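Local coordinates for protein O-methyltransferase (PDB 3MCZ) that probably transfers a methyl group from S-adenosylmethionine to a hydroxyl group of an unidentified substrate, as a dimeric member of the O-methyltransferase family, at residues Lys136-Ala139 against Phe140-Glu143; Tyr260-Ala263 against Arg264-Arg267. One frame throughout, in Å; residues are numbered along the deposited sequence.

Overall arrangement
Both contacts are local ones, made between residues a few positions apart, and both shape the start of a helix at the surface of the O-methyltransferase domain. Interaction 1 comes first along the chain, in the loop after helix 128-132, and leads into the short helix 142-145. Interaction 2 follows strand 251-255 of the central seven-stranded sheet and starts helix 263-275. Their centres are about 17 Å apart, and Gln-142 packs against Tyr-260 between them. Thr-311 also lies between the two, bonded to Glu-143 and touched by Tyr-260, so the loop after helix 298-310 touches both contacts.

Interaction 1. Residues Lys136-Ala139 against Phe140-Glu143; sequences KPLA and FQQE
Leu-138 and Gln-141 are joined by two hydrogen bonds, one backbone to backbone and one backbone to side chain. The N of Gln-141 reaches back to O of Leu-138 over 3.1 Å and closes a type I beta turn. In the other direction N of Leu-138 gives a nearly straight bond of 2.8 Å to OE1 of Gln-141, arriving in the amide plane on a lone pair. With CG anti to its own carbonyl carbon (chi1 -63°) and the chain extended beyond it, the Gln-141 side chain runs back across the mouth of the turn. A water lies 2.8 Å from OE1 of Gln-141 and within hydrogen-bonding distance of O of Lys-136, though it has more acceptors around it than protons to give. NE2 of Gln-141 donates to O of Val-309; the amide of this buried residue is thus held at both ends.

Apolar contact is carried by Leu-138 and Phe-140, whose side chains lie side by side and point the same way. CB of Leu-138 sits over one face of the ring in a CH-pi contact, 4.2 Å from the centroid and offset toward the rim, and CD1 of Leu-138 meets CZ of Phe-140 at 3.7 Å. Ile-131 of helix 128-132 touches both residues.

At the solvent-facing side Glu-143 crosses Pro-137 at about a right angle. A bend at chi2 (-90°) folds its carboxylate back, leaving OE2 of Glu-143 3.6 Å from CB of Pro-137. The carboxylate is fixed from elsewhere: OE1 by the hydroxyl of Thr-311, OE2 by the backbone N of Asn-312.

The backbone bond between Leu-138 and Gln-141, with the side-chain bond across it, marks a type I beta turn that runs directly into a helix, Gln-141 being both its last residue and the N-cap of helix 142-145.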
ATOM      1  N   LYS A 136      13.030  -1.766  23.710  1.00 18.20           N
ATOM      2  CA  LYS A 136      14.316  -1.345  23.157  1.00 18.85           C
ATOM      3  C   LYS A 136      14.249  -1.205  21.620  1.00 18.25           C
ATOM      4  O   LYS A 136      13.410  -1.839  20.969  1.00 17.21           O
ATOM      5  CB  LYS A 136      15.396  -2.385  23.505  1.00 20.53           C
ATOM      6  CG  LYS A 136      15.676  -2.487  25.022  1.00 24.97           C
ATOM      7  CD  LYS A 136      16.806  -3.492  25.318  1.00 30.71           C
ATOM      8  CE  LYS A 136      16.402  -4.938  25.001  1.00 33.83           C
ATOM      9  NZ  LYS A 136      17.545  -5.754  24.412  1.00 38.50           N
ATOM     10  N   PRO A 137      15.154  -0.409  21.041  1.00 17.59           N
ATOM     11  CA  PRO A 137      15.146  -0.246  19.594  1.00 17.24           C
ATOM     12  C   PRO A 137      15.414  -1.583  18.931  1.00 17.22           C
ATOM     13  O   PRO A 137      16.191  -2.388  19.448  1.00 16.82           O
ATOM     14  CB  PRO A 137      16.313   0.734  19.319  1.00 17.16           C
ATOM     15  CG  PRO A 137      16.762   1.237  20.625  1.00 17.94           C
ATOM     16  CD  PRO A 137      16.333   0.233  21.664  1.00 18.21           C
ATOM     17  N   LEU A 138      14.761  -1.833  17.817  1.00 16.76           N
ATOM     18  CA  LEU A 138      14.951  -3.080  17.078  1.00 17.84           C
ATOM     19  C   LEU A 138      15.962  -2.851  15.966  1.00 16.98           C
ATOM     20  O   LEU A 138      16.239  -1.710  15.568  1.00 16.80           O
ATOM     21  CB  LEU A 138      13.616  -3.565  16.524  1.00 18.25           C
ATOM     22  CG  LEU A 138      12.641  -4.062  17.627  1.00 19.47           C
ATOM     23  CD1 LEU A 138      11.419  -4.710  17.015  1.00 20.47           C
ATOM     24  CD2 LEU A 138      13.306  -5.086  18.555  1.00 21.04           C
ATOM     25  N   ALA A 139      16.537  -3.938  15.497  1.00 18.87           N
ATOM     26  CA  ALA A 139      17.678  -3.857  14.572  1.00 19.65           C
ATOM     27  C   ALA A 139      17.383  -3.087  13.268  1.00 20.18           C
ATOM     28  O   ALA A 139      18.298  -2.511  12.695  1.00 20.91           O
ATOM     29  CB  ALA A 139      18.250  -5.261  14.302  1.00 19.13           C
ATOM     30  N   PHE A 140      16.115  -3.005  12.851  1.00 21.50           N
ATOM     31  CA  PHE A 140      15.705  -2.299  11.609  1.00 21.51           C
ATOM     32  C   PHE A 140      15.273  -0.807  11.756  1.00 22.62           C
ATOM     33  O   PHE A 140      15.109  -0.080  10.763  1.00 23.24           O
ATOM     34  CB  PHE A 140      14.619  -3.117  10.888  1.00 22.53           C
ATOM     35  CG  PHE A 140      13.401  -3.441  11.748  1.00 21.83           C
ATOM     36  CD1 PHE A 140      12.406  -2.511  11.919  1.00 22.37           C
ATOM     37  CD2 PHE A 140      13.287  -4.662  12.392  1.00 22.53           C
ATOM     38  CE1 PHE A 140      11.286  -2.808  12.714  1.00 21.96           C
ATOM     39  CE2 PHE A 140      12.188  -4.970  13.178  1.00 24.29           C
ATOM     40  CZ  PHE A 140      11.186  -4.037  13.338  1.00 22.69           C
ATOM     41  N   GLN A 141      15.124  -0.320  12.987  1.00 22.24           N
ATOM     42  CA  GLN A 141      14.726   1.059  13.207  1.00 21.32           C
ATOM     43  C   GLN A 141      15.892   2.048  12.975  1.00 22.50           C
ATOM     44  O   GLN A 141      17.072   1.646  12.929  1.00 22.33           O
ATOM     45  CB  GLN A 141      14.137   1.200  14.621  1.00 21.32           C
ATOM     46  CG  GLN A 141      12.845   0.358  14.793  1.00 18.33           C
ATOM     47  CD  GLN A 141      12.192   0.514  16.153  1.00 17.12           C
ATOM     48  OE1 GLN A 141      12.726   0.031  17.174  1.00 14.85           O
ATOM     49  NE2 GLN A 141      11.022   1.183  16.185  1.00 12.46           N
ATOM     50  N   GLN A 142      15.563   3.328  12.828  1.00 22.18           N
ATOM     51  CA  GLN A 142      16.515   4.327  12.300  1.00 23.18           C
ATOM     52  C   GLN A 142      17.789   4.502  13.121  1.00 23.23           C
ATOM     53  O   GLN A 142      18.893   4.654  12.564  1.00 22.34           O
ATOM     54  CB  GLN A 142      15.816   5.696  12.124  1.00 23.58           C
ATOM     55  CG  GLN A 142      14.824   5.667  10.977  1.00 25.60           C
ATOM     56  CD  GLN A 142      14.156   7.020  10.700  1.00 28.82           C
ATOM     57  OE1 GLN A 142      14.154   7.919  11.553  1.00 29.57           O
ATOM     58  NE2 GLN A 142      13.606   7.166   9.492  1.00 28.60           N
ATOM     59  N   GLU A 143      17.640   4.477  14.438  1.00 23.49           N
ATOM     60  CA  GLU A 143      18.784   4.634  15.322  1.00 24.73           C
ATOM     61  C   GLU A 143      19.795   3.478  15.159  1.00 24.89           C
ATOM     62  O   GLU A 143      20.994   3.688  15.381  1.00 25.94           O
ATOM     63  CB  GLU A 143      18.359   4.868  16.792  1.00 24.75           C
ATOM     64  CG  GLU A 143      17.444   3.804  17.425  1.00 25.86           C
ATOM     65  CD  GLU A 143      15.959   4.084  17.252  1.00 26.86           C
ATOM     66  OE1 GLU A 143      15.567   4.459  16.119  1.00 30.76           O
ATOM     67  OE2 GLU A 143      15.181   3.931  18.242  1.00 20.83           O
TER
HETATM   68  O   HOH W   1      11.230  -0.970  19.327  1.00 15.55           O

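Interaction 2. Residues Tyr260-Ala263 against Arg264-Arg267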
ATOM      1  N   TYR A 260      10.613  12.284  18.037  1.00 11.73           N
ATOM      2  CA  TYR A 260      11.625  11.282  18.360  1.00 13.12           C
ATOM      3  C   TYR A 260      11.741  10.988  19.850  1.00 13.47           C
ATOM      4  O   TYR A 260      12.450  10.068  20.246  1.00 12.78           O
ATOM      5  CB  TYR A 260      13.007  11.724  17.845  1.00 13.49           C
ATOM      6  CG  TYR A 260      13.107  11.632  16.354  1.00 14.84           C
ATOM      7  CD1 TYR A 260      13.373  10.430  15.739  1.00 18.34           C
ATOM      8  CD2 TYR A 260      12.907  12.758  15.561  1.00 17.94           C
ATOM      9  CE1 TYR A 260      13.458  10.343  14.368  1.00 20.77           C
ATOM     10  CE2 TYR A 260      12.974  12.688  14.201  1.00 21.16           C
ATOM     11  CZ  TYR A 260      13.260  11.494  13.605  1.00 21.56           C
ATOM     12  OH  TYR A 260      13.332  11.431  12.242  1.00 26.29           O
ATOM     13  N   PHE A 261      11.041  11.765  20.668  1.00 13.65           N
ATOM     14  CA  PHE A 261      11.179  11.691  22.108  1.00 14.48           C
ATOM     15  C   PHE A 261       9.899  11.163  22.747  1.00 14.57           C
ATOM     16  O   PHE A 261       8.811  11.468  22.255  1.00 13.25           O
ATOM     17  CB  PHE A 261      11.508  13.078  22.634  1.00 14.58           C
ATOM     18  CG  PHE A 261      12.793  13.623  22.107  1.00 17.55           C
ATOM     19  CD1 PHE A 261      14.014  13.043  22.478  1.00 21.66           C
ATOM     20  CD2 PHE A 261      12.804  14.649  21.180  1.00 18.17           C
ATOM     21  CE1 PHE A 261      15.239  13.542  21.954  1.00 20.38           C
ATOM     22  CE2 PHE A 261      14.004  15.147  20.659  1.00 20.29           C
ATOM     23  CZ  PHE A 261      15.225  14.585  21.061  1.00 20.33           C
ATOM     24  N   ASP A 262      10.018  10.367  23.823  1.00 15.48           N
ATOM     25  CA  ASP A 262       8.842  10.129  24.689  1.00 16.27           C
ATOM     26  C   ASP A 262       8.430  11.416  25.426  1.00 16.07           C
ATOM     27  O   ASP A 262       9.152  12.401  25.412  1.00 15.12           O
ATOM     28  CB  ASP A 262       9.009   8.921  25.630  1.00 17.34           C
ATOM     29  CG  ASP A 262       9.943   9.146  26.801  1.00 19.31           C
ATOM     30  OD1 ASP A 262      10.280  10.276  27.177  1.00 21.12           O
ATOM     31  OD2 ASP A 262      10.321   8.115  27.396  1.00 24.96           O
ATOM     32  N   ALA A 263       7.292  11.404  26.088  1.00 16.15           N
ATOM     33  CA  ALA A 263       6.780  12.654  26.698  1.00 16.33           C
ATOM     34  C   ALA A 263       7.729  13.222  27.755  1.00 16.30           C
ATOM     35  O   ALA A 263       7.896  14.421  27.868  1.00 17.98           O
ATOM     36  CB  ALA A 263       5.330  12.452  27.293  1.00 16.66           C
ATOM     37  N   ARG A 264       8.352  12.372  28.541  1.00 16.38           N
ATOM     38  CA  ARG A 264       9.269  12.844  29.557  1.00 17.61           C
ATOM     39  C   ARG A 264      10.453  13.550  28.896  1.00 16.62           C
ATOM     40  O   ARG A 264      10.871  14.635  29.305  1.00 15.41           O
ATOM     41  CB  ARG A 264       9.777  11.666  30.375  1.00 17.95           C
ATOM     42  CG  ARG A 264      10.831  12.034  31.345  1.00 23.89           C
ATOM     43  CD  ARG A 264      11.560  10.811  31.994  1.00 28.82           C
ATOM     44  NE  ARG A 264      12.925  11.220  32.208  1.00 34.60           N
ATOM     45  CZ  ARG A 264      13.926  11.035  31.352  1.00 39.33           C
ATOM     46  NH1 ARG A 264      15.135  11.482  31.668  1.00 42.62           N
ATOM     47  NH2 ARG A 264      13.754  10.383  30.211  1.00 40.41           N
ATOM     48  N   GLU A 265      11.010  12.874  27.904  1.00 16.16           N
ATOM     49  CA  GLU A 265      12.142  13.408  27.177  1.00 17.47           C
ATOM     50  C   GLU A 265      11.786  14.718  26.476  1.00 17.10           C
ATOM     51  O   GLU A 265      12.548  15.681  26.542  1.00 18.48           O
ATOM     52  CB  GLU A 265      12.657  12.389  26.176  1.00 16.98           C
ATOM     53  CG  GLU A 265      13.387  11.238  26.806  1.00 20.24           C
ATOM     54  CD  GLU A 265      13.638  10.098  25.799  1.00 22.70           C
ATOM     55  OE1 GLU A 265      12.927   9.995  24.770  1.00 24.36           O
ATOM     56  OE2 GLU A 265      14.538   9.293  26.041  1.00 24.99           O
ATOM     57  N   ALA A 266      10.630  14.746  25.825  1.00 17.09           N
ATOM     58  CA  ALA A 266      10.183  15.914  25.083  1.00 16.72           C
ATOM     59  C   ALA A 266      10.017  17.122  26.023  1.00 16.85           C
ATOM     60  O   ALA A 266      10.394  18.252  25.682  1.00 15.03           O
ATOM     61  CB  ALA A 266       8.869  15.583  24.321  1.00 17.35           C
ATOM     62  N   ARG A 267       9.505  16.884  27.233  1.00 17.15           N
ATOM     63  CA  ARG A 267       9.370  17.984  28.221  1.00 17.27           C
ATOM     64  C   ARG A 267      10.745  18.527  28.604  1.00 16.90           C
ATOM     65  O   ARG A 267      10.922  19.714  28.685  1.00 16.13           O
ATOM     66  CB  ARG A 267       8.586  17.527  29.456  1.00 17.98           C
ATOM     67  CG  ARG A 267       8.433  18.587  30.530  1.00 20.63           C
ATOM     68  CD  ARG A 267       7.715  18.044  31.752  1.00 23.60           C
ATOM     69  NE  ARG A 267       6.280  17.900  31.527  1.00 27.25           N
ATOM     70  CZ  ARG A 267       5.405  18.911  31.574  1.00 29.69           C
ATOM     71  NH1 ARG A 267       5.807  20.160  31.782  1.00 30.35           N
ATOM     72  NH2 ARG A 267       4.122  18.676  31.354  1.00 30.51           N
TER
HETATM   73  O   HOH W   2      14.203   9.655  22.524  1.00 34.95           O
HETATM   74  O   HOH W   3      11.899   8.478  29.475  1.00 18.87           O
HETATM   75  O   HOH W   4       6.246  14.812  30.432  1.00 38.83           O
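A capping box opens helix 263-275, with Asp-262 as its N-cap and Glu-265 as the reciprocating residue. OD1 of Asp-262 accepts from N of Glu-265 at 2.8 Å, the N-H pointing almost straight at it. In return OE1 of Glu-265 takes the N-H of Asp-262 over 3.1 Å, on the anti side of the carboxylate and 23° out of its plane. The Asp-262 chi1 of 74° places CG between the backbone N and the carbonyl carbon, turning the carboxylate over the first turn of the helix.

The box brings two acids close, OD1 of Asp-262 lying 3.6 Å from OE1 of Glu-265. Like charges here would be costly, but the helix N-terminus probably eases the cost, and OE1 of Glu-265 is also bonded to His-313 ND1 and to a water held by O of Tyr-260. A second water joins OD2 of Asp-262 to NH2 of Arg-264, whose NH1 forms a salt bridge with Glu-268.

Regular helix bonds follow directly: N of Ala-266 to O of Asp-262 at 2.8 Å, then N of Arg-267 to O of Ala-263 at 3.0 Å. Ahead of the cap, Phe-261 lays its CB against the first turn, 4.0 Å from CB of Ala-266. Its ring is nearly perpendicular to the Glu-265 carboxylate, and OE1 of Glu-265 approaches the ring edge in plane, 4.0 Å from CD1 of Phe-261.

The segment ends the loop that follows strand 251-255 of the central sheet and enters helix 263-275. Helix 319-328 flanks its start, Trp-321 meeting both Ala-263 and Arg-267, while His-313 and His-317, in the loop between helices 298-310 and 319-328, bind Glu-265 and the carbonyl of Phe-261.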